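Local coordinates for DNA repair protein RECN (Deinococcus radiodurans, PDB 4ABY) that hydrolyses ATP and may take part in the recombinational repair of damaged DNA, at residues R167-A178 / L230-L241; Q179-A187 / E268-D276. All coordinates share one frame; numbering follows the deposited sequence.

Interaction 1. Residues R167-A178 / L230-L241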
loop_
_atom_site.group_PDB
_atom_site.type_symbol
_atom_site.label_atom_id
_atom_site.label_comp_id
_atom_site.label_asym_id
_atom_site.label_seq_id
_atom_site.Cartn_x
_atom_site.Cartn_y
_atom_site.Cartn_z
ATOM N N ARG A 167 12.151 7.646 -5.702
ATOM C CA ARG A 167 13.009 8.819 -5.623
ATOM C C ARG A 167 12.514 9.782 -4.552
ATOM O O ARG A 167 13.307 10.370 -3.817
ATOM C CB ARG A 167 13.068 9.535 -6.972
ATOM C CG ARG A 167 13.852 10.830 -6.940
ATOM C CD ARG A 167 13.885 11.510 -8.298
ATOM N NE ARG A 167 12.581 12.029 -8.706
ATOM C CZ ARG A 167 11.828 11.492 -9.660
ATOM N NH1 ARG A 167 12.241 10.414 -10.313
ATOM N NH2 ARG A 167 10.658 12.035 -9.966
ATOM N N GLY A 168 11.196 9.937 -4.470
ATOM C CA GLY A 168 10.595 10.853 -3.522
ATOM C C GLY A 168 11.006 10.553 -2.097
ATOM O O GLY A 168 11.246 11.464 -1.308
ATOM N N LEU A 169 11.085 9.267 -1.774
ATOM C CA LEU A 169 11.476 8.825 -0.443
ATOM C C LEU A 169 12.739 9.527 0.026
ATOM O O LEU A 169 12.821 9.976 1.168
ATOM C CB LEU A 169 11.695 7.310 -0.427
ATOM C CG LEU A 169 10.523 6.407 -0.034
ATOM C CD1 LEU A 169 9.229 6.834 -0.709
ATOM C CD2 LEU A 169 10.850 4.961 -0.357
ATOM N N LEU A 170 13.721 9.620 -0.865
ATOM C CA LEU A 170 15.016 10.196 -0.523
ATOM C C LEU A 170 15.010 11.711 -0.670
ATOM O O LEU A 170 15.613 12.422 0.129
ATOM C CB LEU A 170 16.111 9.582 -1.396
ATOM C CG LEU A 170 17.567 9.934 -1.076
ATOM C CD1 LEU A 170 17.877 9.700 0.395
ATOM C CD2 LEU A 170 18.505 9.130 -1.960
ATOM N N ASP A 171 14.314 12.201 -1.687
ATOM C CA ASP A 171 14.321 13.626 -1.989
ATOM C C ASP A 171 13.582 14.483 -0.964
ATOM O O ASP A 171 13.789 15.697 -0.915
ATOM C CB ASP A 171 13.789 13.889 -3.401
ATOM C CG ASP A 171 14.839 13.648 -4.471
ATOM O OD1 ASP A 171 15.849 12.976 -4.173
ATOM O OD2 ASP A 171 14.657 14.134 -5.608
ATOM N N ARG A 172 12.726 13.869 -0.153
ATOM C CA ARG A 172 12.032 14.624 0.890
ATOM C C ARG A 172 12.842 14.650 2.183
ATOM O O ARG A 172 12.360 15.094 3.226
ATOM C CB ARG A 172 10.594 14.132 1.116
ATOM C CG ARG A 172 10.436 12.684 1.559
ATOM C CD ARG A 172 8.959 12.279 1.490
ATOM N NE ARG A 172 8.744 10.833 1.579
ATOM C CZ ARG A 172 8.188 10.216 2.620
ATOM N NH1 ARG A 172 7.782 10.913 3.676
ATOM N NH2 ARG A 172 8.032 8.897 2.605
ATOM N N ARG A 173 14.085 14.183 2.085
ATOM C CA ARG A 173 15.047 14.261 3.178
ATOM C C ARG A 173 16.063 15.357 2.878
ATOM O O ARG A 173 16.847 15.751 3.742
ATOM C CB ARG A 173 15.768 12.926 3.349
ATOM C CG ARG A 173 14.838 11.745 3.553
ATOM C CD ARG A 173 14.216 11.748 4.943
ATOM N NE ARG A 173 15.060 11.061 5.916
ATOM C CZ ARG A 173 14.598 10.446 7.000
ATOM N NH1 ARG A 173 13.292 10.430 7.254
ATOM N NH2 ARG A 173 15.444 9.840 7.826
ATOM N N VAL A 174 16.046 15.840 1.640
ATOM C CA VAL A 174 16.969 16.885 1.213
ATOM C C VAL A 174 16.233 17.973 0.436
ATOM O O VAL A 174 16.700 18.432 -0.604
ATOM C CB VAL A 174 18.126 16.314 0.355
ATOM C CG1 VAL A 174 18.966 15.351 1.173
ATOM C CG2 VAL A 174 17.586 15.627 -0.886
ATOM N N THR A 175 15.081 18.385 0.952
ATOM C CA THR A 175 14.251 19.373 0.272
ATOM C C THR A 175 15.036 20.613 -0.135
ATOM O O THR A 175 14.855 21.131 -1.232
ATOM C CB THR A 175 13.052 19.795 1.135
ATOM O OG1 THR A 175 13.509 20.136 2.449
ATOM C CG2 THR A 175 12.051 18.660 1.234
ATOM N N LYS A 176 15.904 21.090 0.748
ATOM C CA LYS A 176 16.680 22.285 0.458
ATOM C C LYS A 176 17.425 22.139 -0.872
ATOM O O LYS A 176 17.250 22.946 -1.786
ATOM C CB LYS A 176 17.650 22.586 1.600
ATOM C CG LYS A 176 18.349 23.932 1.488
ATOM C CD LYS A 176 19.296 24.168 2.659
ATOM C CE LYS A 176 20.415 23.126 2.698
ATOM N NZ LYS A 176 21.323 23.225 1.512
ATOM N N GLU A 177 18.240 21.095 -0.981
ATOM C CA GLU A 177 18.992 20.831 -2.200
ATOM C C GLU A 177 18.082 20.589 -3.398
ATOM O O GLU A 177 18.344 21.075 -4.494
ATOM C CB GLU A 177 19.918 19.630 -2.010
ATOM C CG GLU A 177 21.064 19.863 -1.034
ATOM C CD GLU A 177 20.668 19.660 0.416
ATOM O OE1 GLU A 177 19.464 19.760 0.735
ATOM O OE2 GLU A 177 21.567 19.392 1.240
ATOM N N ALA A 178 17.015 19.830 -3.187
ATOM C CA ALA A 178 16.092 19.506 -4.267
ATOM C C ALA A 178 15.444 20.762 -4.840
ATOM O O ALA A 178 15.349 20.916 -6.055
ATOM C CB ALA A 178 15.040 18.527 -3.788
ATOM N N LEU A 230 23.011 18.065 -5.161
ATOM C CA LEU A 230 21.857 17.234 -4.850
ATOM C C LEU A 230 22.248 15.772 -4.691
ATOM O O LEU A 230 21.838 15.121 -3.732
ATOM C CB LEU A 230 20.789 17.375 -5.932
ATOM C CG LEU A 230 19.525 16.554 -5.712
ATOM C CD1 LEU A 230 18.964 16.821 -4.336
ATOM C CD2 LEU A 230 18.513 16.885 -6.783
ATOM N N ASP A 231 23.031 15.257 -5.633
ATOM C CA ASP A 231 23.497 13.881 -5.545
ATOM C C ASP A 231 24.302 13.664 -4.271
ATOM O O ASP A 231 24.239 12.599 -3.659
ATOM C CB ASP A 231 24.341 13.517 -6.761
ATOM C CG ASP A 231 23.520 13.388 -8.015
ATOM O OD1 ASP A 231 22.298 13.165 -7.900
ATOM O OD2 ASP A 231 24.098 13.504 -9.118
ATOM N N ALA A 232 25.060 14.683 -3.876
ATOM C CA ALA A 232 25.867 14.613 -2.664
ATOM C C ALA A 232 24.982 14.533 -1.426
ATOM O O ALA A 232 25.274 13.793 -0.490
ATOM C CB ALA A 232 26.787 15.811 -2.578
ATOM N N ALA A 233 23.904 15.308 -1.427
ATOM C CA ALA A 233 22.957 15.295 -0.329
ATOM C C ALA A 233 22.231 13.966 -0.310
ATOM O O ALA A 233 22.021 13.378 0.746
ATOM C CB ALA A 233 21.971 16.432 -0.471
ATOM N N ARG A 234 21.844 13.495 -1.490
ATOM C CA ARG A 234 21.172 12.209 -1.612
ATOM C C ARG A 234 22.006 11.101 -0.975
ATOM O O ARG A 234 21.556 10.433 -0.045
ATOM C CB ARG A 234 20.871 11.895 -3.080
ATOM C CG ARG A 234 19.694 12.680 -3.646
ATOM C CD ARG A 234 19.540 12.460 -5.141
ATOM N NE ARG A 234 18.288 13.010 -5.656
ATOM C CZ ARG A 234 17.986 13.101 -6.949
ATOM N NH1 ARG A 234 18.851 12.683 -7.864
ATOM N NH2 ARG A 234 16.822 13.611 -7.328
ATOM N N GLU A 235 23.228 10.918 -1.469
ATOM C CA GLU A 235 24.132 9.915 -0.914
ATOM C C GLU A 235 24.383 10.143 0.573
ATOM O O GLU A 235 24.560 9.190 1.332
ATOM C CB GLU A 235 25.458 9.898 -1.674
ATOM C CG GLU A 235 25.409 9.171 -3.013
ATOM C CD GLU A 235 26.679 9.371 -3.833
ATOM O OE1 GLU A 235 27.223 10.495 -3.821
ATOM O OE2 GLU A 235 27.129 8.409 -4.494
ATOM N N ARG A 236 24.402 11.408 0.982
ATOM C CA ARG A 236 24.641 11.757 2.375
ATOM C C ARG A 236 23.508 11.264 3.262
ATOM O O ARG A 236 23.747 10.639 4.294
ATOM C CB ARG A 236 24.787 13.270 2.527
ATOM C CG ARG A 236 25.035 13.738 3.955
ATOM C CD ARG A 236 24.863 15.250 4.088
ATOM N NE ARG A 236 23.458 15.648 4.185
ATOM C CZ ARG A 236 22.934 16.707 3.573
ATOM N NH1 ARG A 236 23.694 17.478 2.808
ATOM N NH2 ARG A 236 21.648 16.996 3.720
ATOM N N GLU A 237 22.275 11.545 2.849
ATOM C CA GLU A 237 21.102 11.242 3.656
ATOM C C GLU A 237 20.560 9.839 3.425
ATOM O O GLU A 237 19.607 9.427 4.079
ATOM C CB GLU A 237 20.004 12.269 3.391
ATOM C CG GLU A 237 20.312 13.647 3.935
ATOM C CD GLU A 237 20.421 13.661 5.447
ATOM O OE1 GLU A 237 19.369 13.557 6.121
ATOM O OE2 GLU A 237 21.557 13.777 5.958
ATOM N N ALA A 238 21.169 9.104 2.500
ATOM C CA ALA A 238 20.683 7.771 2.148
ATOM C C ALA A 238 20.919 6.734 3.247
ATOM O O ALA A 238 19.993 6.039 3.660
ATOM C CB ALA A 238 21.302 7.308 0.838
ATOM N N GLU A 239 22.159 6.629 3.712
ATOM C CA GLU A 239 22.514 5.672 4.757
ATOM C C GLU A 239 21.623 5.782 6.000
ATOM O O GLU A 239 21.043 4.791 6.433
ATOM C CB GLU A 239 23.989 5.819 5.137
ATOM C CG GLU A 239 24.955 5.627 3.972
ATOM C CD GLU A 239 25.496 4.210 3.881
ATOM O OE1 GLU A 239 25.460 3.494 4.907
ATOM O OE2 GLU A 239 25.967 3.820 2.789
ATOM N N PRO A 240 21.509 6.988 6.581
ATOM C CA PRO A 240 20.674 7.143 7.777
ATOM C C PRO A 240 19.240 6.715 7.521
ATOM O O PRO A 240 18.598 6.168 8.415
ATOM C CB PRO A 240 20.720 8.651 8.043
ATOM C CG PRO A 240 21.976 9.104 7.415
ATOM C CD PRO A 240 22.141 8.258 6.190
ATOM N N LEU A 241 18.748 6.969 6.313
ATOM C CA LEU A 241 17.377 6.632 5.946
ATOM C C LEU A 241 17.213 5.129 5.771
ATOM O O LEU A 241 16.242 4.545 6.242
ATOM C CB LEU A 241 16.972 7.358 4.660
ATOM C CG LEU A 241 15.615 7.005 4.052
ATOM C CD1 LEU A 241 14.504 7.323 5.023
ATOM C CD2 LEU A 241 15.401 7.739 2.741
#

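Interaction 2. Residues Q179-A187 / E268-D276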
loop_
_atom_site.group_PDB
_atom_site.type_symbol
_atom_site.label_atom_id
_atom_site.label_comp_id
_atom_site.label_asym_id
_atom_site.label_seq_id
_atom_site.Cartn_x
_atom_site.Cartn_y
_atom_site.Cartn_z
ATOM N N GLN A 179 15.005 21.657 -3.961
ATOM C CA GLN A 179 14.395 22.914 -4.380
ATOM C C GLN A 179 15.430 23.795 -5.062
ATOM O O GLN A 179 15.104 24.603 -5.936
ATOM C CB GLN A 179 13.805 23.651 -3.179
ATOM C CG GLN A 179 12.688 22.908 -2.470
ATOM C CD GLN A 179 12.303 23.559 -1.152
ATOM O OE1 GLN A 179 12.989 24.462 -0.665
ATOM N NE2 GLN A 179 11.206 23.096 -0.563
ATOM N N ALA A 180 16.683 23.638 -4.647
ATOM C CA ALA A 180 17.780 24.384 -5.240
ATOM C C ALA A 180 17.982 23.940 -6.681
ATOM O O ALA A 180 18.208 24.764 -7.565
ATOM C CB ALA A 180 19.044 24.186 -4.439
ATOM N N TYR A 181 17.895 22.635 -6.914
ATOM C CA TYR A 181 17.993 22.112 -8.268
ATOM C C TYR A 181 16.814 22.577 -9.103
ATOM O O TYR A 181 16.990 23.119 -10.189
ATOM C CB TYR A 181 18.045 20.582 -8.281
ATOM C CG TYR A 181 18.207 20.036 -9.681
ATOM C CD1 TYR A 181 19.465 19.912 -10.254
ATOM C CD2 TYR A 181 17.106 19.684 -10.442
ATOM C CE1 TYR A 181 19.621 19.437 -11.535
ATOM C CE2 TYR A 181 17.254 19.207 -11.728
ATOM C CZ TYR A 181 18.516 19.086 -12.267
ATOM O OH TYR A 181 18.673 18.614 -13.547
ATOM N N ALA A 182 15.610 22.351 -8.590
ATOM C CA ALA A 182 14.385 22.690 -9.307
ATOM C C ALA A 182 14.418 24.119 -9.837
ATOM O O ALA A 182 14.057 24.375 -10.987
ATOM C CB ALA A 182 13.185 22.488 -8.412
ATOM N N ALA A 183 14.848 25.045 -8.987
ATOM C CA ALA A 183 14.937 26.445 -9.367
ATOM C C ALA A 183 15.944 26.626 -10.494
ATOM O O ALA A 183 15.648 27.260 -11.508
ATOM C CB ALA A 183 15.320 27.287 -8.173
ATOM N N ALA A 184 17.135 26.063 -10.306
ATOM C CA ALA A 184 18.183 26.126 -11.315
ATOM C C ALA A 184 17.703 25.549 -12.647
ATOM O O ALA A 184 17.890 26.154 -13.702
ATOM C CB ALA A 184 19.419 25.396 -10.831
ATOM N N HIS A 185 17.080 24.379 -12.589
ATOM C CA HIS A 185 16.579 23.726 -13.786
ATOM C C HIS A 185 15.544 24.587 -14.497
ATOM O O HIS A 185 15.547 24.683 -15.724
ATOM C CB HIS A 185 15.977 22.366 -13.440
ATOM C CG HIS A 185 15.409 21.642 -14.618
ATOM N ND1 HIS A 185 16.080 20.625 -15.260
ATOM C CD2 HIS A 185 14.234 21.791 -15.274
ATOM C CE1 HIS A 185 15.342 20.178 -16.260
ATOM N NE2 HIS A 185 14.219 20.868 -16.291
ATOM N N ALA A 186 14.657 25.210 -13.729
ATOM C CA ALA A 186 13.604 26.046 -14.304
ATOM C C ALA A 186 14.182 27.275 -14.998
ATOM O O ALA A 186 13.766 27.631 -16.101
ATOM C CB ALA A 186 12.614 26.463 -13.235
ATOM N N ALA A 187 15.140 27.918 -14.338
ATOM C CA ALA A 187 15.792 29.102 -14.882
ATOM C C ALA A 187 16.547 28.775 -16.166
ATOM O O ALA A 187 16.574 29.568 -17.107
ATOM C CB ALA A 187 16.732 29.698 -13.851
ATOM N N GLU A 268 21.257 12.972 -19.850
ATOM C CA GLU A 268 20.970 14.403 -19.741
ATOM C C GLU A 268 20.274 14.738 -18.419
ATOM O O GLU A 268 19.644 13.873 -17.805
ATOM C CB GLU A 268 20.116 14.881 -20.922
ATOM C CG GLU A 268 20.841 14.905 -22.260
ATOM C CD GLU A 268 20.571 13.668 -23.100
ATOM O OE1 GLU A 268 19.478 13.078 -22.951
ATOM O OE2 GLU A 268 21.449 13.295 -23.916
ATOM N N PRO A 269 20.403 15.993 -17.967
ATOM C CA PRO A 269 19.726 16.456 -16.754
ATOM C C PRO A 269 18.216 16.262 -16.822
ATOM O O PRO A 269 17.593 16.575 -17.834
ATOM C CB PRO A 269 20.060 17.947 -16.725
ATOM C CG PRO A 269 21.380 18.034 -17.401
ATOM C CD PRO A 269 21.344 16.997 -18.489
ATOM N N ALA A 270 17.644 15.740 -15.744
ATOM C CA ALA A 270 16.201 15.569 -15.641
ATOM C C ALA A 270 15.638 16.747 -14.871
ATOM O O ALA A 270 16.384 17.481 -14.224
ATOM C CB ALA A 270 15.871 14.271 -14.930
ATOM N N ALA A 271 14.323 16.931 -14.936
ATOM C CA ALA A 271 13.676 17.988 -14.173
ATOM C C ALA A 271 13.847 17.731 -12.682
ATOM O O ALA A 271 13.721 18.643 -11.864
ATOM C CB ALA A 271 12.217 18.076 -14.529
ATOM N N TYR A 272 14.155 16.485 -12.338
ATOM C CA TYR A 272 14.264 16.086 -10.945
ATOM C C TYR A 272 15.698 15.829 -10.495
ATOM O O TYR A 272 15.929 15.440 -9.349
ATOM C CB TYR A 272 13.410 14.852 -10.685
ATOM C CG TYR A 272 13.722 13.707 -11.608
ATOM C CD1 TYR A 272 14.826 12.895 -11.388
ATOM C CD2 TYR A 272 12.914 13.433 -12.699
ATOM C CE1 TYR A 272 15.118 11.846 -12.233
ATOM C CE2 TYR A 272 13.195 12.386 -13.545
ATOM C CZ TYR A 272 14.300 11.595 -13.309
ATOM O OH TYR A 272 14.586 10.546 -14.150
ATOM N N GLY A 273 16.662 16.038 -11.385
ATOM C CA GLY A 273 18.056 15.925 -10.995
ATOM C C GLY A 273 18.985 15.333 -12.035
ATOM O O GLY A 273 18.589 15.061 -13.163
ATOM N N LEU A 274 20.235 15.131 -11.642
ATOM C CA LEU A 274 21.250 14.623 -12.551
ATOM C C LEU A 274 21.324 13.101 -12.511
ATOM O O LEU A 274 22.119 12.493 -13.232
ATOM C CB LEU A 274 22.616 15.217 -12.202
ATOM C CG LEU A 274 23.060 16.503 -12.899
ATOM C CD1 LEU A 274 21.968 17.551 -12.943
ATOM C CD2 LEU A 274 24.289 17.040 -12.196
ATOM N N SER A 275 20.493 12.491 -11.671
ATOM C CA SER A 275 20.525 11.045 -11.497
ATOM C C SER A 275 19.153 10.479 -11.163
ATOM O O SER A 275 18.312 11.169 -10.594
ATOM C CB SER A 275 21.507 10.666 -10.387
ATOM O OG SER A 275 22.777 11.240 -10.607
ATOM N N ASP A 276 18.946 9.216 -11.532
ATOM C CA ASP A 276 17.776 8.447 -11.126
ATOM C C ASP A 276 18.002 7.910 -9.723
ATOM O O ASP A 276 19.104 7.487 -9.393
ATOM C CB ASP A 276 17.570 7.267 -12.073
ATOM C CG ASP A 276 16.664 7.599 -13.240
ATOM O OD1 ASP A 276 15.766 8.454 -13.077
ATOM O OD2 ASP A 276 16.838 6.985 -14.316
#

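Interaction 1. Residues R167-A178 / L230-L241
The guanidinium of R234 meets the carboxylate of D171 side-on, the two planes only 19° apart. R234 NE reaches D171 OD1 at 2.9 Å, somewhat tilted from the guanidinium plane, while R234 NH2 lies 2.8 Å from D171 OD2, in plane and on the syn lone pair. One face of R234 carries L230 CD2, a methyl of its own helix, offset toward the rim. R173 offers a guanidinium face too: L241 CD1 sits 3.7 Å from R173 CZ, over the centre of the group. The third flat group, R236, has two carboxylates at its edge. R236 NH1 gives a modest bond to E177 OE2 (3.3 Å), and R236 NE bonds E237 OE2 at 3.2 Å, a bridge internal to helix 214-249 that aligns the R236 group.

D171-R234 ties the end of helix 163-171, and E177-R236 the first turn of helix 175-197, to helix 214-249. In this head-domain construct of RecN, helices 175-197 and 214-249 are consistent with the base of the coiled-coil arm that leaves the head in SMC-like proteins. Helix 167-171 crosses 230-241 at 94°.

Between the charges the contact is apolar. V174 puts CG1 anti to its carbonyl carbon (chi1 -63°), which brings that methyl to A233 CB (3.6 Å) and E237 CG. L170 CD1 lies 3.9 Å from L241 CD2 and also touches A238, and L230 CD1 rests on E177 CB at 3.8 Å. A leucine in place of R234 would probably leave the partly exposed D171 without its cation and free the D171 carboxylate to turn.

Interaction 2. Residues Q179-A187 / E268-D276
Y181 supplies the one hydrogen bond between the two segments: Y181 OH donates to A270 O at 2.6 Å, in the carbonyl plane. A270 O also accepts G273 N (3.2 Å), the bond that closes the type I turn from A270 to G273, so two donors grip it.

CH-pi contacts make up the second group. G273 CA lies over one face of the Y181 ring, 3.6 Å from the centroid, and A271 CA covers a face of H185 at the same 3.6 Å. Both rings stand with CG anti to the backbone N (chi1 -178° for Y181), four residues apart on helix 175-197, and thus reach the turn side by side. G273 has backbone angles that would jam a side chain against the preceding carbonyl.

Apolar contact is made by L274 CD1, which meets Y181 CE1 obliquely; P269 CB is in van der Waals contact with the Y181 hydroxyl.

The turn lies between strands 258-266 and 276-282, a hairpin end laid on a helix of the probable coiled-coil arm. With most partners being backbone atoms, the helix reads the shape of the turn more than its side chains.

Interaction 1 and interaction 2 are neighbours, their centres about 14 Å apart, and both use helix 175-197: the first its start and the turn before it, the second the next two turns. Both are partly buried, but interaction 1 is the larger, joining leucines and V174 to two salt bridges, R234-D171 largely buried and R236-E177 towards the surface. Interaction 2 rests on aromatic rings against a backbone turn. The two meet where helix 214-249 faces the hairpin: D231 OD2 probably hydrogen-bonds S275 OG, and R167 makes a cation-pi contact with Y272. R234, already tied to D171, makes weak bonds to Y272 O and S275 O, so its charge serves both contacts.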